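Local coordinates for protein D-mannonate dehydratase (Streptococcus suis, PDB 3BDK) that probably catalyses the manganese- or iron-dependent dehydration of D-mannonate to 2-dehydro-3-deoxy-D-gluconate, a step in pentose and glucuronate interconversion, at residues Phe125-Asp130 and Glu192-Asn197; Ile92-Pro97 and Lys179-Asn184; Glu64-Leu69 and Gly114-Pro119; Phe25-Lys30 and Lys70-Glu75. All blocks are in the same frame, centred on the assembly; numbering follows the deposited sequence.

Contact 1: residues Phe125-Asp130 and Glu192-Asn197. With DNO (D-mannose), chain C.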
loop_
_atom_site.group_PDB
_atom_site.type_symbol
_atom_site.label_atom_id
_atom_site.label_comp_id
_atom_site.label_asym_id
_atom_site.label_seq_id
_atom_site.Cartn_x
_atom_site.Cartn_y
_atom_site.Cartn_z
ATOM N N PHE A 125 24.253 -13.245 12.894
ATOM C CA PHE A 125 25.526 -13.920 13.150
ATOM C C PHE A 125 26.328 -14.009 11.850
ATOM O O PHE A 125 26.612 -15.092 11.332
ATOM C CB PHE A 125 25.304 -15.299 13.774
ATOM C CG PHE A 125 26.329 -15.663 14.812
ATOM C CD1 PHE A 125 26.141 -15.308 16.148
ATOM C CD2 PHE A 125 27.496 -16.346 14.456
ATOM C CE1 PHE A 125 27.093 -15.642 17.115
ATOM C CE2 PHE A 125 28.448 -16.688 15.416
ATOM C CZ PHE A 125 28.246 -16.337 16.745
ATOM N N MET A 126 26.691 -12.837 11.344
ATOM C CA MET A 126 27.250 -12.695 10.033
ATOM C C MET A 126 28.607 -12.035 10.146
ATOM O O MET A 126 28.714 -10.854 10.481
ATOM C CB MET A 126 26.321 -11.848 9.173
ATOM C CG MET A 126 26.325 -12.202 7.689
ATOM S SD MET A 126 25.372 -11.046 6.669
ATOM C CE MET A 126 23.925 -10.788 7.713
ATOM N N PRO A 127 29.665 -12.798 9.876
ATOM C CA PRO A 127 31.001 -12.248 9.923
ATOM C C PRO A 127 31.071 -10.945 9.160
ATOM O O PRO A 127 30.431 -10.825 8.113
ATOM C CB PRO A 127 31.821 -13.300 9.197
ATOM C CG PRO A 127 31.100 -14.571 9.461
ATOM C CD PRO A 127 29.658 -14.233 9.537
ATOM N N VAL A 128 31.808 -9.981 9.719
ATOM C CA VAL A 128 32.240 -8.753 9.059
ATOM C C VAL A 128 31.137 -7.722 8.767
ATOM O O VAL A 128 31.077 -6.685 9.425
ATOM C CB VAL A 128 33.082 -9.040 7.787
ATOM C CG1 VAL A 128 33.838 -7.799 7.367
ATOM C CG2 VAL A 128 34.062 -10.153 8.037
ATOM N N PHE A 129 30.285 -7.996 7.781
ATOM C CA PHE A 129 29.222 -7.074 7.371
ATOM C C PHE A 129 27.869 -7.644 7.759
ATOM O O PHE A 129 27.754 -8.850 7.957
ATOM C CB PHE A 129 29.222 -6.878 5.851
ATOM C CG PHE A 129 30.591 -6.738 5.244
ATOM C CD1 PHE A 129 31.239 -7.844 4.705
ATOM C CD2 PHE A 129 31.224 -5.501 5.201
ATOM C CE1 PHE A 129 32.514 -7.726 4.138
ATOM C CE2 PHE A 129 32.491 -5.373 4.645
ATOM C CZ PHE A 129 33.140 -6.492 4.111
ATOM N N ASP A 130 26.848 -6.780 7.838
ATOM C CA ASP A 130 25.470 -7.239 8.050
ATOM C C ASP A 130 24.646 -7.340 6.764
ATOM O O ASP A 130 23.516 -7.849 6.760
ATOM C CB ASP A 130 24.764 -6.341 9.044
ATOM C CG ASP A 130 25.516 -6.222 10.340
ATOM O OD1 ASP A 130 25.508 -5.095 10.903
ATOM O OD2 ASP A 130 26.116 -7.248 10.779
ATOM N N GLU A 192 31.911 -24.785 10.368
ATOM C CA GLU A 192 31.757 -25.506 11.625
ATOM C C GLU A 192 32.281 -24.725 12.831
ATOM O O GLU A 192 31.694 -24.778 13.916
ATOM C CB GLU A 192 32.394 -26.890 11.547
ATOM C CG GLU A 192 31.647 -27.875 10.646
ATOM C CD GLU A 192 30.257 -28.251 11.160
ATOM O OE1 GLU A 192 30.048 -28.320 12.401
ATOM O OE2 GLU A 192 29.366 -28.485 10.310
ATOM N N ASP A 193 33.371 -23.995 12.646
ATOM C CA ASP A 193 33.876 -23.134 13.706
ATOM C C ASP A 193 32.816 -22.109 14.103
ATOM O O ASP A 193 32.599 -21.856 15.310
ATOM C CB ASP A 193 35.139 -22.392 13.269
ATOM C CG ASP A 193 36.307 -23.307 13.088
ATOM O OD1 ASP A 193 37.329 -22.869 12.519
ATOM O OD2 ASP A 193 36.210 -24.466 13.524
ATOM N N LEU A 194 32.174 -21.521 13.080
ATOM C CA LEU A 194 31.181 -20.468 13.273
ATOM C C LEU A 194 29.893 -21.056 13.816
ATOM O O LEU A 194 29.186 -20.398 14.570
ATOM C CB LEU A 194 30.912 -19.712 11.974
ATOM C CG LEU A 194 30.204 -18.362 12.103
ATOM C CD1 LEU A 194 31.119 -17.341 12.774
ATOM C CD2 LEU A 194 29.770 -17.866 10.766
ATOM N N TRP A 195 29.581 -22.288 13.441
ATOM C CA TRP A 195 28.482 -22.987 14.102
ATOM C C TRP A 195 28.784 -23.097 15.592
ATOM O O TRP A 195 27.977 -22.693 16.415
ATOM C CB TRP A 195 28.205 -24.363 13.477
ATOM C CG TRP A 195 27.304 -24.307 12.262
ATOM C CD1 TRP A 195 27.654 -24.581 10.976
ATOM C CD2 TRP A 195 25.905 -23.956 12.228
ATOM N NE1 TRP A 195 26.569 -24.432 10.149
ATOM C CE2 TRP A 195 25.487 -24.041 10.891
ATOM C CE3 TRP A 195 24.971 -23.577 13.202
ATOM C CZ2 TRP A 195 24.178 -23.764 10.498
ATOM C CZ3 TRP A 195 23.663 -23.300 12.810
ATOM C CH2 TRP A 195 23.280 -23.393 11.477
ATOM N N ALA A 196 29.983 -23.579 15.916
ATOM C CA ALA A 196 30.458 -23.698 17.299
ATOM C C ALA A 196 30.452 -22.378 18.067
ATOM O O ALA A 196 30.084 -22.339 19.235
ATOM C CB ALA A 196 31.853 -24.311 17.328
ATOM N N ASN A 197 30.872 -21.301 17.422
ATOM C CA ASN A 197 30.868 -20.025 18.081
ATOM C C ASN A 197 29.446 -19.595 18.423
ATOM O O ASN A 197 29.211 -19.002 19.490
ATOM C CB ASN A 197 31.599 -19.001 17.232
ATOM C CG ASN A 197 33.067 -19.357 17.043
ATOM O OD1 ASN A 197 33.578 -20.268 17.687
ATOM N ND2 ASN A 197 33.747 -18.641 16.165
HETATM C C1 DNO C . 19.989 -5.061 6.106
HETATM C C2 DNO C . 18.924 -4.318 6.929
HETATM C C3 DNO C . 19.477 -3.176 7.841
HETATM C C4 DNO C . 20.596 -3.445 8.899
HETATM C C5 DNO C . 20.581 -4.774 9.713
HETATM C C6 DNO C . 21.243 -4.551 11.078
HETATM O O1 DNO C . 19.655 -5.835 5.206
HETATM O O2 DNO C . 18.121 -5.253 7.671
HETATM O O3 DNO C . 18.380 -2.596 8.540
HETATM O O4 DNO C . 21.879 -3.229 8.298
HETATM O O5 DNO C . 19.263 -5.299 9.938
HETATM O O6 DNO C . 22.610 -4.966 11.016
#
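N197, whose backbone rests against the ring of F125, spends its amide nitrogen ND2 on a hydrogen bond to the carbonyl O of K93, so the asparagine ties helix 191-210 to the end of helix 90-93 as well as meeting the loop. The setting is a xylose isomerase-like TIM barrel: the loop 125-130 follows strand 120-123, while the segment 192-197 belongs to helix 191-210, which leads to the next barrel strand, 215-218. The contact is buried and mainly apolar. L194 carries it with its fork. CG lies anti to the backbone N (chi1 -164°), which swings the fork toward the loop; from it CD1 and CD2 go to different partners. CD1 meets the edge of the F125 ring, 3.8 Å from CE2, as the two side chains slide past each other in opposite directions. CD2 instead meets the P127 ring, 3.8 Å from its CG. Phenylalanine suits its place because a broad flat ring can reach both L194 and N197; its CZ comes within 3.9 Å of the N197 carbonyl carbon, at an oblique angle to the ring. Proline offers a compact hydrocarbon surface at the bend and has no backbone N-H to satisfy there. Beyond this apolar seam the loop turns into the ligand pocket, where D130, its OD2 hydrogen-bonded to N124 ND2, places OD1 2.9 Å from O6 of the bound D-mannose.

Contact 2: residues Ile92-Pro97 and Lys179-Asn184; sequences IKQGKP and KAIIEN
Q94 and N184 join their side-chain amides between a helix end and a second helix, and this is the close part of the contact. ND2 of N184 donates to OE1 of Q94 at 3.1 Å, with a bent N-H...O angle of 141°. The two amide planes are turned 60° apart, and the donor is tilted from the carbonyl plane, so the groups meet at a slant. N184 reaches the site because its CG is anti to the backbone N (chi1 -168°), while the glutamine's extra methylene lets an extended chain span the distance. Amides suit a partly buried place like this one, since they can bond without bringing in a net charge. NE2 of Q94 makes a weak hydrogen bond back to E90 O.

Packing quickly thins away from this pair. I181 comes near more loosely, its CG2 and its carbonyl O each 4.3 Å from Q94 OE1, and on the solvent side the exposed K96 stays further off, its CD 5.3 Å from N184 ND2. Between Q94 and K96, G95 adopts positive phi in a Schellman motif that ends the short helix, a conformation glycine takes easily. That helix, 90-93, is backed by helix 99-114, where I92 packs on L102 and I103; the side chain of Y185 on helix 176-187 touches both Q94 and K93.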
loop_
_atom_site.group_PDB
_atom_site.type_symbol
_atom_site.label_atom_id
_atom_site.label_comp_id
_atom_site.label_asym_id
_atom_site.label_seq_id
_atom_site.Cartn_x
_atom_site.Cartn_y
_atom_site.Cartn_z
ATOM N N ILE A 92 32.653 -12.203 19.685
ATOM C CA ILE A 92 31.773 -13.337 19.970
ATOM C C ILE A 92 31.654 -14.214 18.732
ATOM O O ILE A 92 31.767 -15.437 18.824
ATOM C CB ILE A 92 30.369 -12.930 20.472
ATOM C CG1 ILE A 92 30.474 -12.211 21.818
ATOM C CG2 ILE A 92 29.478 -14.168 20.612
ATOM C CD1 ILE A 92 29.233 -11.408 22.196
ATOM N N LYS A 93 31.442 -13.574 17.582
ATOM C CA LYS A 93 31.331 -14.262 16.298
ATOM C C LYS A 93 32.587 -15.088 15.996
ATOM O O LYS A 93 32.480 -16.210 15.492
ATOM C CB LYS A 93 31.067 -13.257 15.161
ATOM C CG LYS A 93 29.614 -12.771 14.983
ATOM C CD LYS A 93 29.557 -11.632 13.953
ATOM C CE LYS A 93 28.151 -11.060 13.778
ATOM N NZ LYS A 93 28.137 -9.779 13.008
ATOM N N GLN A 94 33.760 -14.539 16.324
ATOM C CA GLN A 94 35.054 -15.198 16.099
ATOM C C GLN A 94 35.442 -16.218 17.180
ATOM O O GLN A 94 36.446 -16.917 17.040
ATOM C CB GLN A 94 36.163 -14.156 15.999
ATOM C CG GLN A 94 36.355 -13.545 14.640
ATOM C CD GLN A 94 37.165 -12.251 14.697
ATOM O OE1 GLN A 94 38.249 -12.147 14.112
ATOM N NE2 GLN A 94 36.640 -11.260 15.403
ATOM N N GLY A 95 34.662 -16.297 18.255
ATOM C CA GLY A 95 34.994 -17.153 19.402
ATOM C C GLY A 95 36.306 -16.838 20.125
ATOM O O GLY A 95 36.984 -17.747 20.623
ATOM N N LYS A 96 36.676 -15.563 20.199
ATOM C CA LYS A 96 37.912 -15.162 20.885
ATOM C C LYS A 96 37.746 -15.199 22.434
ATOM O O LYS A 96 36.612 -15.111 22.932
ATOM C CB LYS A 96 38.383 -13.797 20.359
ATOM C CG LYS A 96 38.673 -13.778 18.847
ATOM C CD LYS A 96 39.011 -12.383 18.340
ATOM C CE LYS A 96 40.516 -12.107 18.407
ATOM N NZ LYS A 96 40.832 -10.685 18.770
ATOM N N PRO A 97 38.859 -15.325 23.203
ATOM C CA PRO A 97 38.758 -15.732 24.627
ATOM C C PRO A 97 38.026 -14.698 25.481
ATOM O O PRO A 97 37.231 -15.054 26.365
ATOM C CB PRO A 97 40.220 -15.834 25.075
ATOM C CG PRO A 97 41.025 -15.833 23.828
ATOM C CD PRO A 97 40.252 -15.038 22.829
ATOM N N LYS A 179 40.793 -5.526 7.711
ATOM C CA LYS A 179 41.685 -6.355 6.901
ATOM C C LYS A 179 42.059 -7.635 7.656
ATOM O O LYS A 179 41.834 -8.739 7.164
ATOM C CB LYS A 179 42.935 -5.578 6.479
ATOM C CG LYS A 179 43.972 -6.423 5.731
ATOM C CD LYS A 179 44.934 -5.573 4.911
ATOM C CE LYS A 179 45.692 -6.456 3.925
ATOM N NZ LYS A 179 46.577 -5.662 3.038
ATOM N N ALA A 180 42.592 -7.474 8.862
ATOM C CA ALA A 180 43.002 -8.599 9.698
ATOM C C ALA A 180 41.831 -9.416 10.263
ATOM O O ALA A 180 42.000 -10.579 10.640
ATOM C CB ALA A 180 43.899 -8.101 10.829
ATOM N N ILE A 181 40.657 -8.803 10.344
ATOM C CA ILE A 181 39.446 -9.510 10.746
ATOM C C ILE A 181 39.030 -10.450 9.607
ATOM O O ILE A 181 38.588 -11.594 9.833
ATOM C CB ILE A 181 38.320 -8.513 11.092
ATOM C CG1 ILE A 181 38.633 -7.832 12.426
ATOM C CG2 ILE A 181 36.982 -9.215 11.186
ATOM C CD1 ILE A 181 37.900 -6.523 12.674
ATOM N N ILE A 182 39.206 -9.953 8.382
ATOM C CA ILE A 182 38.879 -10.694 7.177
ATOM C C ILE A 182 39.887 -11.828 7.003
ATOM O O ILE A 182 39.497 -12.974 6.777
ATOM C CB ILE A 182 38.787 -9.757 5.944
ATOM C CG1 ILE A 182 37.507 -8.907 6.025
ATOM C CG2 ILE A 182 38.769 -10.552 4.665
ATOM C CD1 ILE A 182 37.643 -7.509 5.455
ATOM N N GLU A 183 41.176 -11.528 7.163
ATOM C CA GLU A 183 42.203 -12.581 7.160
ATOM C C GLU A 183 41.878 -13.712 8.145
ATOM O O GLU A 183 41.923 -14.898 7.762
ATOM C CB GLU A 183 43.615 -12.020 7.379
ATOM C CG GLU A 183 43.988 -10.908 6.380
ATOM C CD GLU A 183 45.498 -10.711 6.183
ATOM O OE1 GLU A 183 45.876 -9.794 5.399
ATOM O OE2 GLU A 183 46.300 -11.468 6.794
ATOM N N ASN A 184 41.510 -13.352 9.379
ATOM C CA ASN A 184 41.163 -14.352 10.393
ATOM C C ASN A 184 40.019 -15.290 9.977
ATOM O O ASN A 184 40.197 -16.496 9.984
ATOM C CB ASN A 184 40.923 -13.724 11.778
ATOM C CG ASN A 184 40.841 -14.777 12.903
ATOM O OD1 ASN A 184 41.760 -15.574 13.102
ATOM N ND2 ASN A 184 39.730 -14.780 13.628
#

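Contact 3: residues Glu64-Leu69 and Gly114-Pro119; sequences ENILEL and GAAGIP
I66 stands on a helical backbone, whereas its partners A116 and I118 come from an irregular turn: A115 is the first residue to leave helix 99-114, and the chain then passes through G117 at positive phi (80°) before entering strand 120-123. A weak backbone bond, G117 N to G114 O at 3.5 Å, spans this turn. Glycine suits its place there because it has no CB to hinder such a conformation. The arrangement belongs to the outer layer of the TIM barrel, where helix 63-74 meets the connection from helix 99-114 into strand 120-123. I66 and I118 both direct their CB toward the opposite segment, and their chains slide past one another in opposite directions until the terminal methyls meet, CD1 to CD1 at 3.6 Å. The I118 chain runs out with CG1 anti to the carbonyl carbon (chi1 -48°), which carries its CD1 to that of I66. A116 also faces I66 with its small methyl, but the modelled separation is too short for carbons and the exact fit there is doubtful. Around the contact, I118 also touches I80 and I83 of strand 79-84, and I66 touches V52. Branched aliphatic chains and a single methyl suit this buried position since they ask for no polar partner. With no hydrogen bond across the two segments, the contact rests on dispersion and exclusion of water.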
loop_
_atom_site.group_PDB
_atom_site.type_symbol
_atom_site.label_atom_id
_atom_site.label_comp_id
_atom_site.label_asym_id
_atom_site.label_seq_id
_atom_site.Cartn_x
_atom_site.Cartn_y
_atom_site.Cartn_z
ATOM N N GLU A 64 17.714 2.949 31.288
ATOM C CA GLU A 64 17.603 4.395 30.995
ATOM C C GLU A 64 17.525 4.738 29.494
ATOM O O GLU A 64 16.855 5.699 29.099
ATOM C CB GLU A 64 18.779 5.162 31.647
ATOM C CG GLU A 64 18.546 5.691 33.079
ATOM C CD GLU A 64 17.654 4.784 33.935
ATOM O OE1 GLU A 64 16.440 4.687 33.630
ATOM O OE2 GLU A 64 18.161 4.182 34.917
ATOM N N ASN A 65 18.210 3.945 28.675
ATOM C CA ASN A 65 18.299 4.197 27.249
ATOM C C ASN A 65 17.143 3.607 26.455
ATOM O O ASN A 65 16.679 4.199 25.477
ATOM C CB ASN A 65 19.616 3.648 26.716
ATOM C CG ASN A 65 20.768 4.585 26.945
ATOM O OD1 ASN A 65 21.110 4.917 28.085
ATOM N ND2 ASN A 65 21.385 5.017 25.859
ATOM N N ILE A 66 16.693 2.429 26.868
ATOM C CA ILE A 66 15.620 1.751 26.164
ATOM C C ILE A 66 14.274 2.320 26.618
ATOM O O ILE A 66 13.335 2.420 25.826
ATOM C CB ILE A 66 15.717 0.191 26.286
ATOM C CG1 ILE A 66 14.810 -0.366 27.381
ATOM C CG2 ILE A 66 17.171 -0.276 26.474
ATOM C CD1 ILE A 66 13.549 -0.943 26.849
ATOM N N LEU A 67 14.199 2.711 27.890
ATOM C CA LEU A 67 13.029 3.396 28.421
ATOM C C LEU A 67 12.819 4.735 27.718
ATOM O O LEU A 67 11.706 5.027 27.277
ATOM C CB LEU A 67 13.161 3.619 29.925
ATOM C CG LEU A 67 12.919 2.435 30.861
ATOM C CD1 LEU A 67 13.356 2.788 32.291
ATOM C CD2 LEU A 67 11.464 1.946 30.823
ATOM N N GLU A 68 13.882 5.533 27.596
ATOM C CA GLU A 68 13.764 6.872 27.021
ATOM C C GLU A 68 13.305 6.868 25.549
ATOM O O GLU A 68 12.835 7.894 25.031
ATOM C CB GLU A 68 15.047 7.693 27.219
ATOM C CG GLU A 68 16.000 7.724 26.034
ATOM C CD GLU A 68 16.952 8.912 26.073
ATOM O OE1 GLU A 68 17.523 9.192 27.153
ATOM O OE2 GLU A 68 17.142 9.563 25.018
ATOM N N LEU A 69 13.438 5.721 24.884
ATOM C CA LEU A 69 12.926 5.554 23.524
ATOM C C LEU A 69 11.521 4.966 23.546
ATOM O O LEU A 69 10.705 5.275 22.682
ATOM C CB LEU A 69 13.874 4.702 22.664
ATOM C CG LEU A 69 15.328 5.177 22.459
ATOM C CD1 LEU A 69 15.990 4.389 21.327
ATOM C CD2 LEU A 69 15.461 6.698 22.221
ATOM N N GLY A 114 13.599 -7.142 28.590
ATOM C CA GLY A 114 12.467 -7.823 29.237
ATOM C C GLY A 114 11.842 -6.941 30.315
ATOM O O GLY A 114 10.643 -7.055 30.611
ATOM N N ALA A 115 12.672 -6.055 30.880
ATOM C CA ALA A 115 12.253 -5.047 31.853
ATOM C C ALA A 115 11.635 -3.825 31.146
ATOM O O ALA A 115 11.844 -2.670 31.561
ATOM C CB ALA A 115 13.438 -4.627 32.727
ATOM N N ALA A 116 10.881 -4.091 30.075
ATOM C CA ALA A 116 10.243 -3.040 29.290
ATOM C C ALA A 116 9.101 -3.592 28.469
ATOM O O ALA A 116 8.510 -2.876 27.664
ATOM C CB ALA A 116 11.249 -2.357 28.398
ATOM N N GLY A 117 8.784 -4.865 28.664
ATOM C CA GLY A 117 7.613 -5.466 28.017
ATOM C C GLY A 117 7.817 -5.863 26.562
ATOM O O GLY A 117 7.110 -6.745 26.055
ATOM N N ILE A 118 8.776 -5.208 25.899
ATOM C CA ILE A 118 9.205 -5.549 24.535
ATOM C C ILE A 118 9.645 -7.012 24.418
ATOM O O ILE A 118 10.703 -7.368 24.947
ATOM C CB ILE A 118 10.389 -4.678 24.078
ATOM C CG1 ILE A 118 10.143 -3.195 24.367
ATOM C CG2 ILE A 118 10.657 -4.914 22.594
ATOM C CD1 ILE A 118 11.388 -2.317 24.266
ATOM N N PRO A 119 8.844 -7.849 23.705
ATOM C CA PRO A 119 8.918 -9.322 23.679
ATOM C C PRO A 119 9.788 -10.008 22.601
ATOM O O PRO A 119 9.837 -11.243 22.560
ATOM C CB PRO A 119 7.457 -9.728 23.470
ATOM C CG PRO A 119 6.787 -8.530 22.850
ATOM C CD PRO A 119 7.741 -7.372 22.852
#

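Contact 4: residues Phe25-Lys30 and Lys70-Glu75; sequences FRWYGK and KKMVEE. With DNO (D-mannose), chain C.
M72 brings its sulfur to the edge of the W27 indole, SD 4.0 Å from CH2 and nearly in the ring plane, 83° off the normal of the six-membered ring. This is a Met-aromatic contact, in which chi3 (-68°) turns the terminal methyl CE while SD does the touching. The long, pliable side chain also lets SD pack beside K30 CG, at 4.1 Å. V73 adds a looser touch, its CG2 4.3 Å from W27 CE3. Indole NE1 is satisfied by V34 O, and G29 O lies over one ring face toward the rim. Here helix 63-74 of the TIM barrel covers a segment whose W27 backbone bonds to V49 of strand 47-50. The neighbours of W27 in sequence serve the pocket instead: Y28 OH accepts a hydrogen bond from D-mannose O3 at 3.2 Å. R26, extended from CG to NE, gives NH1 weakly to O5 at 3.4 Å, the acceptor lying at the guanidinium edge.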
loop_
_atom_site.group_PDB
_atom_site.type_symbol
_atom_site.label_atom_id
_atom_site.label_comp_id
_atom_site.label_asym_id
_atom_site.label_seq_id
_atom_site.Cartn_x
_atom_site.Cartn_y
_atom_site.Cartn_z
ATOM N N PHE A 25 7.229 -1.320 11.947
ATOM C CA PHE A 25 7.965 -0.386 11.107
ATOM C C PHE A 25 9.210 0.100 11.840
ATOM O O PHE A 25 9.134 0.540 12.987
ATOM C CB PHE A 25 7.050 0.809 10.801
ATOM C CG PHE A 25 7.285 1.461 9.478
ATOM C CD1 PHE A 25 7.988 2.648 9.397
ATOM C CD2 PHE A 25 6.753 0.923 8.308
ATOM C CE1 PHE A 25 8.186 3.276 8.168
ATOM C CE2 PHE A 25 6.947 1.552 7.073
ATOM C CZ PHE A 25 7.659 2.714 7.007
ATOM N N ARG A 26 10.361 0.046 11.186
ATOM C CA ARG A 26 11.596 0.388 11.871
ATOM C C ARG A 26 11.752 1.887 12.014
ATOM O O ARG A 26 11.521 2.624 11.058
ATOM C CB ARG A 26 12.809 -0.203 11.153
ATOM C CG ARG A 26 14.076 -0.185 11.977
ATOM C CD ARG A 26 15.113 -1.062 11.350
ATOM N NE ARG A 26 16.429 -0.938 11.969
ATOM C CZ ARG A 26 17.436 -1.767 11.714
ATOM N NH1 ARG A 26 17.256 -2.758 10.853
ATOM N NH2 ARG A 26 18.615 -1.609 12.314
ATOM N N TRP A 27 12.134 2.331 13.210
ATOM C CA TRP A 27 12.432 3.738 13.458
ATOM C C TRP A 27 13.823 3.878 14.090
ATOM O O TRP A 27 14.128 3.242 15.097
ATOM C CB TRP A 27 11.334 4.382 14.320
ATOM C CG TRP A 27 11.515 5.872 14.539
ATOM C CD1 TRP A 27 11.430 6.868 13.596
ATOM C CD2 TRP A 27 11.814 6.525 15.780
ATOM N NE1 TRP A 27 11.662 8.096 14.177
ATOM C CE2 TRP A 27 11.901 7.918 15.511
ATOM C CE3 TRP A 27 12.020 6.068 17.096
ATOM C CZ2 TRP A 27 12.182 8.855 16.501
ATOM C CZ3 TRP A 27 12.307 7.003 18.085
ATOM C CH2 TRP A 27 12.385 8.384 17.779
ATOM N N TYR A 28 14.661 4.711 13.485
ATOM C CA TYR A 28 16.063 4.843 13.899
ATOM C C TYR A 28 16.342 5.844 15.036
ATOM O O TYR A 28 17.461 6.371 15.154
ATOM C CB TYR A 28 16.956 5.126 12.674
ATOM C CG TYR A 28 17.267 3.869 11.899
ATOM C CD1 TYR A 28 16.317 3.297 11.046
ATOM C CD2 TYR A 28 18.500 3.228 12.043
ATOM C CE1 TYR A 28 16.596 2.121 10.345
ATOM C CE2 TYR A 28 18.787 2.057 11.348
ATOM C CZ TYR A 28 17.831 1.505 10.502
ATOM O OH TYR A 28 18.118 0.339 9.812
ATOM N N GLY A 29 15.343 6.087 15.879
ATOM C CA GLY A 29 15.511 7.010 16.994
ATOM C C GLY A 29 15.311 8.469 16.627
ATOM O O GLY A 29 15.072 8.812 15.460
ATOM N N LYS A 30 15.395 9.325 17.645
ATOM C CA LYS A 30 15.265 10.786 17.509
ATOM C C LYS A 30 15.910 11.312 16.214
ATOM O O LYS A 30 15.417 12.269 15.608
ATOM C CB LYS A 30 15.891 11.470 18.737
ATOM C CG LYS A 30 15.311 12.843 19.133
ATOM C CD LYS A 30 16.136 13.482 20.274
ATOM C CE LYS A 30 15.315 14.475 21.126
ATOM N NZ LYS A 30 16.091 15.105 22.257
ATOM N N LYS A 70 11.245 4.133 24.547
ATOM C CA LYS A 70 9.914 3.574 24.754
ATOM C C LYS A 70 8.923 4.662 25.160
ATOM O O LYS A 70 7.735 4.591 24.825
ATOM C CB LYS A 70 9.961 2.503 25.840
ATOM C CG LYS A 70 8.643 1.799 26.074
ATOM C CD LYS A 70 8.509 1.355 27.516
ATOM C CE LYS A 70 7.563 0.171 27.649
ATOM N NZ LYS A 70 6.289 0.341 26.881
ATOM N N LYS A 71 9.417 5.658 25.897
ATOM C CA LYS A 71 8.591 6.785 26.325
ATOM C C LYS A 71 8.352 7.716 25.140
ATOM O O LYS A 71 7.250 8.258 24.978
ATOM C CB LYS A 71 9.238 7.537 27.497
ATOM C CG LYS A 71 8.255 8.345 28.357
ATOM C CD LYS A 71 8.887 8.738 29.701
ATOM C CE LYS A 71 8.249 9.996 30.303
ATOM N NZ LYS A 71 8.669 11.269 29.621
ATOM N N MET A 72 9.377 7.869 24.300
ATOM C CA MET A 72 9.285 8.707 23.110
ATOM C C MET A 72 8.266 8.156 22.120
ATOM O O MET A 72 7.695 8.909 21.334
ATOM C CB MET A 72 10.654 8.859 22.446
ATOM C CG MET A 72 10.878 10.235 21.824
ATOM S SD MET A 72 12.537 10.525 21.157
ATOM C CE MET A 72 13.526 10.565 22.657
ATOM N N VAL A 73 8.023 6.848 22.188
ATOM C CA VAL A 73 7.132 6.159 21.262
ATOM C C VAL A 73 5.735 5.968 21.832
ATOM O O VAL A 73 4.755 6.100 21.108
ATOM C CB VAL A 73 7.731 4.796 20.813
ATOM C CG1 VAL A 73 6.698 3.920 20.128
ATOM C CG2 VAL A 73 8.930 5.018 19.902
ATOM N N GLU A 74 5.637 5.656 23.122
ATOM C CA GLU A 74 4.330 5.407 23.748
ATOM C C GLU A 74 3.428 6.647 23.698
ATOM O O GLU A 74 2.206 6.536 23.561
ATOM C CB GLU A 74 4.494 4.905 25.189
ATOM C CG GLU A 74 3.232 4.253 25.787
ATOM C CD GLU A 74 3.046 2.802 25.363
ATOM O OE1 GLU A 74 3.804 1.940 25.859
ATOM O OE2 GLU A 74 2.134 2.525 24.552
ATOM N N GLU A 75 4.048 7.823 23.789
ATOM C CA GLU A 75 3.332 9.099 23.691
ATOM C C GLU A 75 2.770 9.350 22.286
ATOM O O GLU A 75 1.779 10.068 22.125
ATOM C CB GLU A 75 4.237 10.266 24.106
ATOM C CG GLU A 75 5.511 10.415 23.267
ATOM C CD GLU A 75 6.164 11.790 23.393
ATOM O OE1 GLU A 75 5.436 12.807 23.345
ATOM O OE2 GLU A 75 7.412 11.856 23.523
HETATM C C1 DNO C . 19.989 -5.061 6.106
HETATM C C2 DNO C . 18.924 -4.318 6.929
HETATM C C3 DNO C . 19.477 -3.176 7.841
HETATM C C4 DNO C . 20.596 -3.445 8.899
HETATM C C5 DNO C . 20.581 -4.774 9.713
HETATM C C6 DNO C . 21.243 -4.551 11.078
HETATM O O1 DNO C . 19.655 -5.835 5.206
HETATM O O2 DNO C . 18.121 -5.253 7.671
HETATM O O3 DNO C . 18.380 -2.596 8.540
HETATM O O4 DNO C . 21.879 -3.229 8.298
HETATM O O5 DNO C . 19.263 -5.299 9.938
HETATM O O6 DNO C . 22.610 -4.966 11.016
#

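The four contacts form two pairs. Contacts 1 and 2, with centres 9 Å apart, are joined through K93: its NZ reaches M126 O at 2.8 Å, and a longer, weak ion pair leads from it to D130. Helix 191-210 supplies the second segment of contact 1 and helix 176-187, which precedes it in the chain, that of contact 2. Contacts 3 and 4 share helix 63-74, centres 11 Å apart, and K70 CE packs against A116 O at 3.2 Å. Contacts 1 and 4 lie on opposite sides of the chain's centre, about 30 Å between centres, yet both reach D-mannose, through 125-130 and 25-30. H219 serves both the manganese site and the sugar pocket.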